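PDB 3LAO: enoyl-CoA hydratase/isomerase from Pseudomonas aeruginosa, which probably hydrates an enoyl-CoA double bond, possibly that of (22E)-3-oxochola-4,22-dien-24-oyl-CoA, as a homotrimer. Local coordinates for residues B[57-62]-B[202-207]; B[120-125]-B[152-157]; B[127-132]-B[186-191]; B[131-136]-B[194-199]. One frame throughout, in Å; residues are numbered along the deposited sequence.

How the contacts relate
After its first two strands the chain enters strand 59-64; contact 1 joins it to helix 196-209 and closes the longest loop, which holds the other three. Within it, helix 119-125 meets the start of helix 156-161 in contact 2. Strand 129-133 begins contacts 3 and 4 before helix 156-161 closes contact 2, so contact 2 crosses both along the chain. Contact 3 closes when edge strand 189-191 pairs beside strand 129-133, and contact 4 when helix 196-209 begins to cover it. Contacts 3 and 4 share Val131 and Ala132, and contacts 1 and 4 place two parts of one helix on the same sheet. Met124 and Leu125 of contact 2 reach Ala130, Leu186 and Leu187 of contact 3.

Contact 1: B[57-62]-B[202-207]; sequences SRCAVL and EYAERI
Cys59 and Ala204 meet where helix 196-209 lies against the main sheet of the crotonase fold. Strand 59-62 and helix 202-207 run almost antiparallel, at 167°, with axes 8.4 Å apart, close enough for small side chains to bridge the gap directly. Cys59 carries most of the contact from the strand. Its CB faces the helix backbone, 4.0 Å from Ala204 O. Beyond it, SG swings anti to the backbone N (chi1 -169°) and is directed into the angle between Ala204 and Ile207. Cys59 SG lies 3.7 Å from Ala204 CB and, roughly at right angles to that, touches both branches of Ile207, CD1 at 4.0 Å and CG2 at 4.1 Å. Two residues along the strand, Val61 presents its CG2 branch to the same alanine methyl. Ala60, between them, points to the opposite side of the sheet and packs on Tyr51 of helix 38-53. No hydrogen bond joins the two segments; the side-chain contacts are apolar. Their border is marked by Arg58, whose NH1 donates to Ala208 O, one residue farther along the same helix. Farther round the helix, Arg206 forms a salt bridge with Asp174 of the second subunit. At the centre, Ala204 CB touches both Cys59 SG and, at 3.6 Å, Val61 CG2, which approach it about a right angle apart.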
loop_
_atom_site.group_PDB
_atom_site.type_symbol
_atom_site.label_atom_id
_atom_site.label_comp_id
_atom_site.label_asym_id
_atom_site.label_seq_id
_atom_site.Cartn_x
_atom_site.Cartn_y
_atom_site.Cartn_z
ATOM N N SER B 57 8.408 22.337 -19.974
ATOM C CA SER B 57 8.522 20.900 -19.926
ATOM C C SER B 57 7.370 20.449 -19.049
ATOM O O SER B 57 7.136 21.007 -17.983
ATOM C CB SER B 57 9.866 20.498 -19.336
ATOM O OG SER B 57 10.937 21.014 -20.127
ATOM N N ARG B 58 6.619 19.476 -19.525
ATOM C CA ARG B 58 5.469 19.005 -18.803
ATOM C C ARG B 58 5.693 17.626 -18.289
ATOM O O ARG B 58 4.978 17.178 -17.404
ATOM C CB ARG B 58 4.237 18.998 -19.689
ATOM C CG ARG B 58 3.714 20.379 -19.923
ATOM C CD ARG B 58 2.605 20.330 -20.967
ATOM N NE ARG B 58 2.165 21.653 -21.399
ATOM C CZ ARG B 58 0.901 21.938 -21.704
ATOM N NH1 ARG B 58 -0.039 20.996 -21.600
ATOM N NH2 ARG B 58 0.566 23.162 -22.102
ATOM N N CYS B 59 6.692 16.954 -18.831
ATOM C CA CYS B 59 7.042 15.641 -18.347
ATOM C C CYS B 59 8.515 15.335 -18.701
ATOM O O CYS B 59 9.047 15.739 -19.745
ATOM C CB CYS B 59 6.110 14.627 -18.982
ATOM S SG CYS B 59 6.161 12.953 -18.267
ATOM N N ALA B 60 9.189 14.643 -17.806
ATOM C CA ALA B 60 10.569 14.289 -18.041
ATOM C C ALA B 60 10.626 12.792 -18.373
ATOM O O ALA B 60 9.903 11.992 -17.770
ATOM C CB ALA B 60 11.360 14.600 -16.794
ATOM N N VAL B 61 11.458 12.403 -19.331
ATOM C CA VAL B 61 11.698 10.972 -19.542
ATOM C C VAL B 61 13.151 10.612 -19.235
ATOM O O VAL B 61 14.095 11.103 -19.893
ATOM C CB VAL B 61 11.395 10.568 -20.982
ATOM C CG1 VAL B 61 11.607 9.087 -21.140
ATOM C CG2 VAL B 61 9.968 10.989 -21.352
ATOM N N LEU B 62 13.338 9.796 -18.210
ATOM C CA LEU B 62 14.669 9.317 -17.856
ATOM C C LEU B 62 14.918 7.978 -18.519
ATOM O O LEU B 62 14.151 7.067 -18.344
ATOM C CB LEU B 62 14.803 9.141 -16.354
ATOM C CG LEU B 62 16.081 8.483 -15.812
ATOM C CD1 LEU B 62 17.374 9.304 -16.051
ATOM C CD2 LEU B 62 15.867 8.324 -14.346
ATOM N N GLU B 202 5.340 7.517 -25.372
ATOM C CA GLU B 202 3.901 7.596 -25.518
ATOM C C GLU B 202 3.196 7.972 -24.180
ATOM O O GLU B 202 2.277 8.794 -24.167
ATOM C CB GLU B 202 3.355 6.269 -26.032
ATOM C CG GLU B 202 4.192 5.623 -27.092
ATOM C CD GLU B 202 3.487 4.445 -27.763
ATOM O OE1 GLU B 202 2.286 4.238 -27.492
ATOM O OE2 GLU B 202 4.133 3.730 -28.562
ATOM N N TYR B 203 3.619 7.360 -23.070
ATOM C CA TYR B 203 3.056 7.674 -21.756
ATOM C C TYR B 203 3.291 9.114 -21.374
ATOM O O TYR B 203 2.439 9.733 -20.754
ATOM C CB TYR B 203 3.652 6.794 -20.633
ATOM C CG TYR B 203 3.015 5.433 -20.502
ATOM C CD1 TYR B 203 1.755 5.282 -19.896
ATOM C CD2 TYR B 203 3.664 4.279 -20.977
ATOM C CE1 TYR B 203 1.153 4.018 -19.773
ATOM C CE2 TYR B 203 3.069 2.991 -20.839
ATOM C CZ TYR B 203 1.813 2.883 -20.246
ATOM O OH TYR B 203 1.221 1.651 -20.118
ATOM N N ALA B 204 4.475 9.616 -21.705
ATOM C CA ALA B 204 4.882 10.962 -21.346
ATOM C C ALA B 204 4.143 11.967 -22.197
ATOM O O ALA B 204 3.741 13.011 -21.703
ATOM C CB ALA B 204 6.383 11.143 -21.530
ATOM N N GLU B 205 3.989 11.673 -23.485
ATOM C CA GLU B 205 3.105 12.486 -24.328
ATOM C C GLU B 205 1.670 12.535 -23.772
ATOM O O GLU B 205 1.034 13.597 -23.753
ATOM C CB GLU B 205 3.139 12.040 -25.790
ATOM C CG GLU B 205 4.162 12.853 -26.627
ATOM C CD GLU B 205 5.018 11.978 -27.564
ATOM O OE1 GLU B 205 4.665 10.791 -27.799
ATOM O OE2 GLU B 205 6.050 12.483 -28.071
ATOM N N ARG B 206 1.183 11.411 -23.267
ATOM C CA ARG B 206 -0.146 11.415 -22.683
ATOM C C ARG B 206 -0.286 12.328 -21.424
ATOM O O ARG B 206 -1.289 13.011 -21.274
ATOM C CB ARG B 206 -0.622 9.987 -22.425
ATOM C CG ARG B 206 -2.130 9.846 -22.465
ATOM C CD ARG B 206 -2.598 9.472 -23.855
ATOM N NE ARG B 206 -3.402 8.249 -23.878
ATOM C CZ ARG B 206 -2.951 7.027 -23.567
ATOM N NH1 ARG B 206 -1.687 6.834 -23.173
ATOM N NH2 ARG B 206 -3.777 5.989 -23.641
ATOM N N ILE B 207 0.723 12.338 -20.545
ATOM C CA ILE B 207 0.730 13.151 -19.342
ATOM C C ILE B 207 0.898 14.604 -19.769
ATOM O O ILE B 207 0.343 15.529 -19.163
ATOM C CB ILE B 207 1.924 12.754 -18.407
ATOM C CG1 ILE B 207 1.701 11.383 -17.754
ATOM C CG2 ILE B 207 2.252 13.830 -17.360
ATOM C CD1 ILE B 207 3.006 10.822 -17.046
#

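Contact 2: B[120-125]-B[152-157]; sequences GIELML and GSTVRF
The carboxylate of Glu122 and the guanidinium of Arg156 meet with their planes 36° apart, the two side chains crossing at about a right angle. Thr154 sits above one face of the carboxylate, its OG1 and CG2 both over the plane; CG2 lies only 3.0 Å from Glu122 OE2, a tight approach whose exact value is doubtful. These groups join helix 119-125 of the crotonase fold to the loop leading into helix 156-161. In relatives, the start of the helix corresponding to 119-125 borders the oxyanion hole, and the same is probable here. Glu122 turns sharply at chi2 (-84°), which brings OE1 round to Arg156 NH1 at 3.2 Å. This salt bridge contains a weak, bent hydrogen bond, with an N-H...O angle of 121°. Arg156 is held more firmly from outside: NE pairs with Asp227, and NH1 and NH2 donate to the carbonyls of Trp97 and Gly98, which fixes the rotation of the guanidinium. The aliphatic part of Arg156 lies beside Leu125, with Arg156 CD 3.4 Å from Leu125 O and Arg156 CB 4.0 Å from Leu125 CB. Phe157 turns to the apolar side of the same helix, where it also packs on Ala166, Ile170 and Phe176. There Leu125 CD1 reaches Phe157 CB at 4.1 Å, while Ile121 CG2 approaches the ring at Phe157 CD2, 4.4 Å away.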
loop_
_atom_site.group_PDB
_atom_site.type_symbol
_atom_site.label_atom_id
_atom_site.label_comp_id
_atom_site.label_asym_id
_atom_site.label_seq_id
_atom_site.Cartn_x
_atom_site.Cartn_y
_atom_site.Cartn_z
ATOM N N GLY B 120 19.510 1.523 -9.299
ATOM C CA GLY B 120 18.620 1.712 -10.429
ATOM C C GLY B 120 17.183 1.358 -10.101
ATOM O O GLY B 120 16.252 2.043 -10.525
ATOM N N ILE B 121 17.002 0.283 -9.342
ATOM C CA ILE B 121 15.701 -0.042 -8.770
ATOM C C ILE B 121 15.082 1.172 -8.085
ATOM O O ILE B 121 13.975 1.590 -8.424
ATOM C CB ILE B 121 15.802 -1.196 -7.755
ATOM C CG1 ILE B 121 16.258 -2.480 -8.451
ATOM C CG2 ILE B 121 14.468 -1.408 -7.055
ATOM C CD1 ILE B 121 16.457 -3.647 -7.509
ATOM N N GLU B 122 15.802 1.733 -7.120
ATOM C CA GLU B 122 15.286 2.838 -6.322
ATOM C C GLU B 122 15.044 4.037 -7.210
ATOM O O GLU B 122 14.119 4.809 -7.000
ATOM C CB GLU B 122 16.254 3.199 -5.195
ATOM C CG GLU B 122 15.583 3.202 -3.786
ATOM C CD GLU B 122 14.853 4.549 -3.460
ATOM O OE1 GLU B 122 13.635 4.672 -3.755
ATOM O OE2 GLU B 122 15.491 5.480 -2.896
ATOM N N LEU B 123 15.864 4.167 -8.240
ATOM C CA LEU B 123 15.748 5.292 -9.132
ATOM C C LEU B 123 14.446 5.105 -9.893
ATOM O O LEU B 123 13.669 6.037 -10.071
ATOM C CB LEU B 123 16.934 5.294 -10.073
ATOM C CG LEU B 123 17.176 6.493 -10.965
ATOM C CD1 LEU B 123 17.215 7.764 -10.122
ATOM C CD2 LEU B 123 18.490 6.263 -11.705
HETATM N N MSE B 124 14.196 3.866 -10.289
HETATM C CA MSE B 124 12.986 3.537 -11.003
HETATM C C MSE B 124 11.708 3.738 -10.185
HETATM O O MSE B 124 10.679 4.142 -10.722
HETATM C CB MSE B 124 13.072 2.098 -11.460
HETATM C CG MSE B 124 12.014 1.728 -12.421
HETATM SE SE MSE B 124 12.142 -0.157 -12.795
HETATM C CE MSE B 124 11.609 -0.871 -11.068
ATOM N N LEU B 125 11.761 3.465 -8.886
ATOM C CA LEU B 125 10.551 3.561 -8.055
ATOM C C LEU B 125 10.239 4.996 -7.643
ATOM O O LEU B 125 9.243 5.249 -7.004
ATOM C CB LEU B 125 10.681 2.727 -6.792
ATOM C CG LEU B 125 10.875 1.228 -6.983
ATOM C CD1 LEU B 125 11.287 0.567 -5.657
ATOM C CD2 LEU B 125 9.584 0.648 -7.549
ATOM N N GLY B 152 20.180 3.367 -1.521
ATOM C CA GLY B 152 19.911 2.312 -0.564
ATOM C C GLY B 152 18.435 1.972 -0.576
ATOM O O GLY B 152 17.613 2.737 -1.093
ATOM N N SER B 153 18.092 0.821 -0.004
ATOM C CA SER B 153 16.706 0.339 -0.009
ATOM C C SER B 153 15.706 1.272 0.681
ATOM O O SER B 153 16.017 1.950 1.664
ATOM C CB SER B 153 16.610 -1.067 0.591
ATOM O OG SER B 153 15.253 -1.428 0.788
ATOM N N THR B 154 14.486 1.272 0.168
ATOM C CA THR B 154 13.530 2.277 0.559
ATOM C C THR B 154 12.250 1.660 1.020
ATOM O O THR B 154 12.095 0.454 0.995
ATOM C CB THR B 154 13.187 3.159 -0.637
ATOM O OG1 THR B 154 13.555 2.466 -1.844
ATOM C CG2 THR B 154 13.928 4.478 -0.526
ATOM N N VAL B 155 11.321 2.518 1.411
ATOM C CA VAL B 155 9.966 2.108 1.717
ATOM C C VAL B 155 9.135 1.916 0.451
ATOM O O VAL B 155 8.060 1.284 0.492
ATOM C CB VAL B 155 9.289 3.180 2.517
ATOM C CG1 VAL B 155 8.464 2.548 3.632
ATOM C CG2 VAL B 155 10.359 4.110 3.045
ATOM N N ARG B 156 9.618 2.481 -0.658
ATOM C CA ARG B 156 8.891 2.427 -1.914
ATOM C C ARG B 156 8.713 0.981 -2.355
ATOM O O ARG B 156 7.619 0.571 -2.770
ATOM C CB ARG B 156 9.577 3.276 -2.987
ATOM C CG ARG B 156 9.735 4.716 -2.523
ATOM C CD ARG B 156 9.585 5.752 -3.636
ATOM N NE ARG B 156 9.773 7.095 -3.089
ATOM C CZ ARG B 156 10.881 7.831 -3.197
ATOM N NH1 ARG B 156 11.947 7.378 -3.885
ATOM N NH2 ARG B 156 10.918 9.028 -2.604
ATOM N N PHE B 157 9.780 0.199 -2.233
ATOM C CA PHE B 157 9.717 -1.203 -2.601
ATOM C C PHE B 157 8.564 -1.929 -1.828
ATOM O O PHE B 157 7.667 -2.514 -2.457
ATOM C CB PHE B 157 11.086 -1.836 -2.378
ATOM C CG PHE B 157 11.326 -3.081 -3.195
ATOM C CD1 PHE B 157 10.275 -3.909 -3.552
ATOM C CD2 PHE B 157 12.608 -3.438 -3.570
ATOM C CE1 PHE B 157 10.489 -5.055 -4.270
ATOM C CE2 PHE B 157 12.836 -4.593 -4.285
ATOM C CZ PHE B 157 11.767 -5.411 -4.628
#

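Contact 3: B[127-132]-B[186-191]; sequences ADIAVA and LLTEVV
Leu187 fits both of its methyls to the alanines of strand 129-132. Leu187 CD2 rests 3.8 Å from Ala130 CB, and Leu187 CD1 comes within 3.5 Å of Ala132 CB. Met124 of helix 119-125 packs on the same leucine and on Ala130. On the side of Val131 the packing is lighter: Val131 and Val191 cross at about a right angle, CG1 of the former 3.9 Å from CG2 of the latter. Between these two layers lie the backbone bonds. Val191 N donates to Ala132 O at 2.9 Å, and Ala132 N donates to Glu189 O at 3.2 Å. At the entrance to the pairing, Ala130 O takes two donors, Thr188 N at 2.6 Å and, weakly, Glu189 N. Thr188 adds a side-chain grip: with chi1 at -44° its OG1 turns beside its own backbone N and accepts from Ala130 N at 2.8 Å, a nearly straight bond (164°), while Ile129 CG2 touches the hydroxyl. The same OG1 is hydrogen-bonded to Thr164 OG1 of the second subunit, which ties the edge of the sheet to the trimer interface. Farther out, Glu189 OE1 is bonded to Tyr203 OH of helix 196-209. The whole is a parallel strand pair, with strand 189-191 forming one border of the main sheet of a crotonase fold.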
loop_
_atom_site.group_PDB
_atom_site.type_symbol
_atom_site.label_atom_id
_atom_site.label_comp_id
_atom_site.label_asym_id
_atom_site.label_seq_id
_atom_site.Cartn_x
_atom_site.Cartn_y
_atom_site.Cartn_z
ATOM N N ALA B 127 9.862 7.201 -9.880
ATOM C CA ALA B 127 9.180 7.737 -11.044
ATOM C C ALA B 127 7.660 7.458 -10.984
ATOM O O ALA B 127 7.186 6.713 -10.140
ATOM C CB ALA B 127 9.769 7.128 -12.283
ATOM N N ASP B 128 6.905 8.055 -11.893
ATOM C CA ASP B 128 5.460 7.851 -11.933
ATOM C C ASP B 128 5.001 6.781 -12.899
ATOM O O ASP B 128 3.941 6.222 -12.746
ATOM C CB ASP B 128 4.843 9.166 -12.293
ATOM C CG ASP B 128 5.297 10.241 -11.361
ATOM O OD1 ASP B 128 5.314 9.957 -10.147
ATOM O OD2 ASP B 128 5.687 11.329 -11.833
ATOM N N ILE B 129 5.800 6.531 -13.918
ATOM C CA ILE B 129 5.573 5.478 -14.891
ATOM C C ILE B 129 6.930 4.871 -15.179
ATOM O O ILE B 129 7.938 5.599 -15.405
ATOM C CB ILE B 129 5.091 6.014 -16.216
ATOM C CG1 ILE B 129 3.844 6.904 -16.033
ATOM C CG2 ILE B 129 4.908 4.851 -17.203
ATOM C CD1 ILE B 129 2.621 6.217 -15.538
ATOM N N ALA B 130 6.951 3.543 -15.139
ATOM C CA ALA B 130 8.156 2.775 -15.359
ATOM C C ALA B 130 7.907 1.700 -16.391
ATOM O O ALA B 130 7.043 0.844 -16.217
ATOM C CB ALA B 130 8.675 2.150 -14.004
ATOM N N VAL B 131 8.658 1.759 -17.473
ATOM C CA VAL B 131 8.597 0.750 -18.505
ATOM C C VAL B 131 9.930 0.008 -18.668
ATOM O O VAL B 131 10.973 0.628 -18.809
ATOM C CB VAL B 131 8.239 1.409 -19.834
ATOM C CG1 VAL B 131 8.331 0.412 -20.973
ATOM C CG2 VAL B 131 6.839 2.004 -19.733
ATOM N N ALA B 132 9.871 -1.317 -18.687
ATOM C CA ALA B 132 11.056 -2.149 -18.808
ATOM C C ALA B 132 10.975 -3.117 -19.995
ATOM O O ALA B 132 9.907 -3.639 -20.331
ATOM C CB ALA B 132 11.291 -2.939 -17.515
ATOM N N LEU B 186 6.151 -2.826 -9.590
ATOM C CA LEU B 186 7.244 -1.869 -9.675
ATOM C C LEU B 186 7.282 -1.228 -11.071
ATOM O O LEU B 186 7.849 -0.171 -11.265
ATOM C CB LEU B 186 8.575 -2.529 -9.324
ATOM C CG LEU B 186 8.652 -3.420 -8.074
ATOM C CD1 LEU B 186 9.979 -4.125 -8.041
ATOM C CD2 LEU B 186 8.471 -2.668 -6.792
ATOM N N LEU B 187 6.660 -1.874 -12.041
ATOM C CA LEU B 187 6.708 -1.395 -13.415
ATOM C C LEU B 187 5.313 -1.095 -13.776
ATOM O O LEU B 187 4.404 -1.648 -13.170
ATOM C CB LEU B 187 7.137 -2.519 -14.357
ATOM C CG LEU B 187 8.579 -2.829 -14.039
ATOM C CD1 LEU B 187 9.124 -3.953 -14.904
ATOM C CD2 LEU B 187 9.311 -1.542 -14.292
ATOM N N THR B 188 5.136 -0.257 -14.783
ATOM C CA THR B 188 3.819 0.027 -15.278
ATOM C C THR B 188 3.565 -0.975 -16.361
ATOM O O THR B 188 2.455 -1.476 -16.511
ATOM C CB THR B 188 3.765 1.450 -15.887
ATOM O OG1 THR B 188 4.450 2.382 -15.035
ATOM C CG2 THR B 188 2.328 1.907 -16.118
ATOM N N GLU B 189 4.613 -1.275 -17.126
ATOM C CA GLU B 189 4.457 -2.128 -18.297
ATOM C C GLU B 189 5.755 -2.844 -18.696
ATOM O O GLU B 189 6.851 -2.293 -18.568
ATOM C CB GLU B 189 3.947 -1.305 -19.481
ATOM C CG GLU B 189 3.383 -2.163 -20.612
ATOM C CD GLU B 189 2.778 -1.319 -21.743
ATOM O OE1 GLU B 189 2.198 -0.256 -21.448
ATOM O OE2 GLU B 189 2.891 -1.714 -22.926
ATOM N N VAL B 190 5.620 -4.069 -19.206
ATOM C CA VAL B 190 6.760 -4.768 -19.770
ATOM C C VAL B 190 6.620 -4.878 -21.267
ATOM O O VAL B 190 5.546 -5.247 -21.753
ATOM C CB VAL B 190 6.877 -6.148 -19.209
ATOM C CG1 VAL B 190 7.904 -6.869 -19.999
ATOM C CG2 VAL B 190 7.293 -6.076 -17.739
ATOM N N VAL B 191 7.684 -4.534 -22.005
ATOM C CA VAL B 191 7.624 -4.515 -23.485
ATOM C C VAL B 191 8.800 -5.215 -24.148
ATOM O O VAL B 191 9.815 -5.491 -23.499
ATOM C CB VAL B 191 7.491 -3.090 -24.076
ATOM C CG1 VAL B 191 6.239 -2.415 -23.565
ATOM C CG2 VAL B 191 8.730 -2.235 -23.760
#

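Contact 4: B[131-136]-B[194-199]; sequences VAARGT and GEELAR
Ala133 and Glu196 have the nearest CA atoms of the two segments, 5.6 Å apart, where the end of strand 129-133 passes the first turn of helix 196-209. In this crotonase fold the helix follows edge strand 189-191 and folds back over the neighbouring strand. Strand 129-133 finishes in a type II beta turn from Ala133 to Thr136, with Gly135 at the position that takes positive phi (88°). Ala133 O closes the turn with two bonds, accepting from Thr136 N at 3.0 Å and from Thr136 OG1 at 2.7 Å. Across the gap, Val131 CG1 lies against the helix backbone, 3.8 Å from Glu196 O, and also touches the CB atoms of Glu196 and, less closely, Arg199. The polar end of Arg199 goes elsewhere, to a salt bridge with Glu202. Glu196 is bent twice: CG sits between the backbone N and the carbonyl carbon (chi1 68°), and a second bend at chi2 (-74°) turns the carboxylate toward the preceding loop. Gly194 N donates weakly to Glu196 OE1 at 3.1 Å. On the strand side Glu196 OE1 lies 3.6 Å from Ala133 CB.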
loop_
_atom_site.group_PDB
_atom_site.type_symbol
_atom_site.label_atom_id
_atom_site.label_comp_id
_atom_site.label_asym_id
_atom_site.label_seq_id
_atom_site.Cartn_x
_atom_site.Cartn_y
_atom_site.Cartn_z
ATOM N N VAL B 131 8.658 1.759 -17.473
ATOM C CA VAL B 131 8.597 0.750 -18.505
ATOM C C VAL B 131 9.930 0.008 -18.668
ATOM O O VAL B 131 10.973 0.628 -18.809
ATOM C CB VAL B 131 8.239 1.409 -19.834
ATOM C CG1 VAL B 131 8.331 0.412 -20.973
ATOM C CG2 VAL B 131 6.839 2.004 -19.733
ATOM N N ALA B 132 9.871 -1.317 -18.687
ATOM C CA ALA B 132 11.056 -2.149 -18.808
ATOM C C ALA B 132 10.975 -3.117 -19.995
ATOM O O ALA B 132 9.907 -3.639 -20.331
ATOM C CB ALA B 132 11.291 -2.939 -17.515
ATOM N N ALA B 133 12.126 -3.345 -20.608
ATOM C CA ALA B 133 12.307 -4.355 -21.644
ATOM C C ALA B 133 12.171 -5.724 -21.004
ATOM O O ALA B 133 12.688 -5.948 -19.908
ATOM C CB ALA B 133 13.705 -4.208 -22.269
ATOM N N ARG B 134 11.441 -6.618 -21.656
ATOM C CA ARG B 134 11.417 -8.017 -21.256
ATOM C C ARG B 134 12.847 -8.512 -21.082
ATOM O O ARG B 134 13.716 -8.221 -21.915
ATOM C CB ARG B 134 10.725 -8.835 -22.330
ATOM C CG ARG B 134 10.658 -10.312 -22.073
ATOM C CD ARG B 134 9.387 -10.870 -22.707
ATOM N NE ARG B 134 8.213 -10.547 -21.896
ATOM C CZ ARG B 134 7.189 -9.788 -22.299
ATOM N NH1 ARG B 134 7.177 -9.257 -23.525
ATOM N NH2 ARG B 134 6.171 -9.569 -21.469
ATOM N N GLY B 135 13.114 -9.221 -19.989
ATOM C CA GLY B 135 14.463 -9.712 -19.775
ATOM C C GLY B 135 15.391 -8.757 -19.043
ATOM O O GLY B 135 16.563 -9.063 -18.834
ATOM N N THR B 136 14.894 -7.595 -18.648
ATOM C CA THR B 136 15.687 -6.714 -17.823
ATOM C C THR B 136 15.874 -7.414 -16.478
ATOM O O THR B 136 14.981 -8.108 -16.010
ATOM C CB THR B 136 14.965 -5.378 -17.629
ATOM O OG1 THR B 136 14.818 -4.731 -18.902
ATOM C CG2 THR B 136 15.717 -4.494 -16.635
ATOM N N GLY B 194 14.041 -3.125 -26.931
ATOM C CA GLY B 194 14.101 -2.103 -27.970
ATOM C C GLY B 194 12.908 -1.162 -28.069
ATOM O O GLY B 194 12.958 -0.162 -28.784
ATOM N N GLU B 195 11.838 -1.488 -27.342
ATOM C CA GLU B 195 10.599 -0.722 -27.403
ATOM C C GLU B 195 10.356 0.085 -26.135
ATOM O O GLU B 195 9.353 0.786 -26.029
ATOM C CB GLU B 195 9.400 -1.645 -27.642
ATOM C CG GLU B 195 9.177 -1.990 -29.091
ATOM C CD GLU B 195 9.313 -0.757 -29.983
ATOM O OE1 GLU B 195 10.283 -0.727 -30.781
ATOM O OE2 GLU B 195 8.476 0.187 -29.867
ATOM N N GLU B 196 11.260 0.000 -25.170
ATOM C CA GLU B 196 10.947 0.599 -23.889
ATOM C C GLU B 196 10.923 2.133 -23.969
ATOM O O GLU B 196 10.104 2.779 -23.318
ATOM C CB GLU B 196 11.817 0.049 -22.743
ATOM C CG GLU B 196 13.295 0.418 -22.811
ATOM C CD GLU B 196 14.105 -0.360 -23.892
ATOM O OE1 GLU B 196 13.590 -1.348 -24.492
ATOM O OE2 GLU B 196 15.278 0.039 -24.133
ATOM N N LEU B 197 11.786 2.728 -24.774
ATOM C CA LEU B 197 11.812 4.182 -24.786
ATOM C C LEU B 197 10.647 4.700 -25.610
ATOM O O LEU B 197 10.016 5.679 -25.221
ATOM C CB LEU B 197 13.129 4.728 -25.309
ATOM C CG LEU B 197 13.206 6.257 -25.360
ATOM C CD1 LEU B 197 12.940 6.987 -24.016
ATOM C CD2 LEU B 197 14.545 6.641 -25.938
ATOM N N ALA B 198 10.326 4.034 -26.721
ATOM C CA ALA B 198 9.195 4.480 -27.534
ATOM C C ALA B 198 7.923 4.470 -26.702
ATOM O O ALA B 198 7.053 5.351 -26.826
ATOM C CB ALA B 198 9.018 3.622 -28.729
ATOM N N ARG B 199 7.824 3.466 -25.849
ATOM C CA ARG B 199 6.650 3.276 -25.017
ATOM C C ARG B 199 6.608 4.291 -23.883
ATOM O O ARG B 199 5.588 4.929 -23.655
ATOM C CB ARG B 199 6.643 1.873 -24.458
ATOM C CG ARG B 199 5.336 1.532 -23.840
ATOM C CD ARG B 199 4.202 1.785 -24.834
ATOM N NE ARG B 199 2.937 1.806 -24.127
ATOM C CZ ARG B 199 1.750 1.718 -24.711
ATOM N NH1 ARG B 199 1.669 1.581 -26.036
ATOM N NH2 ARG B 199 0.640 1.756 -23.967
#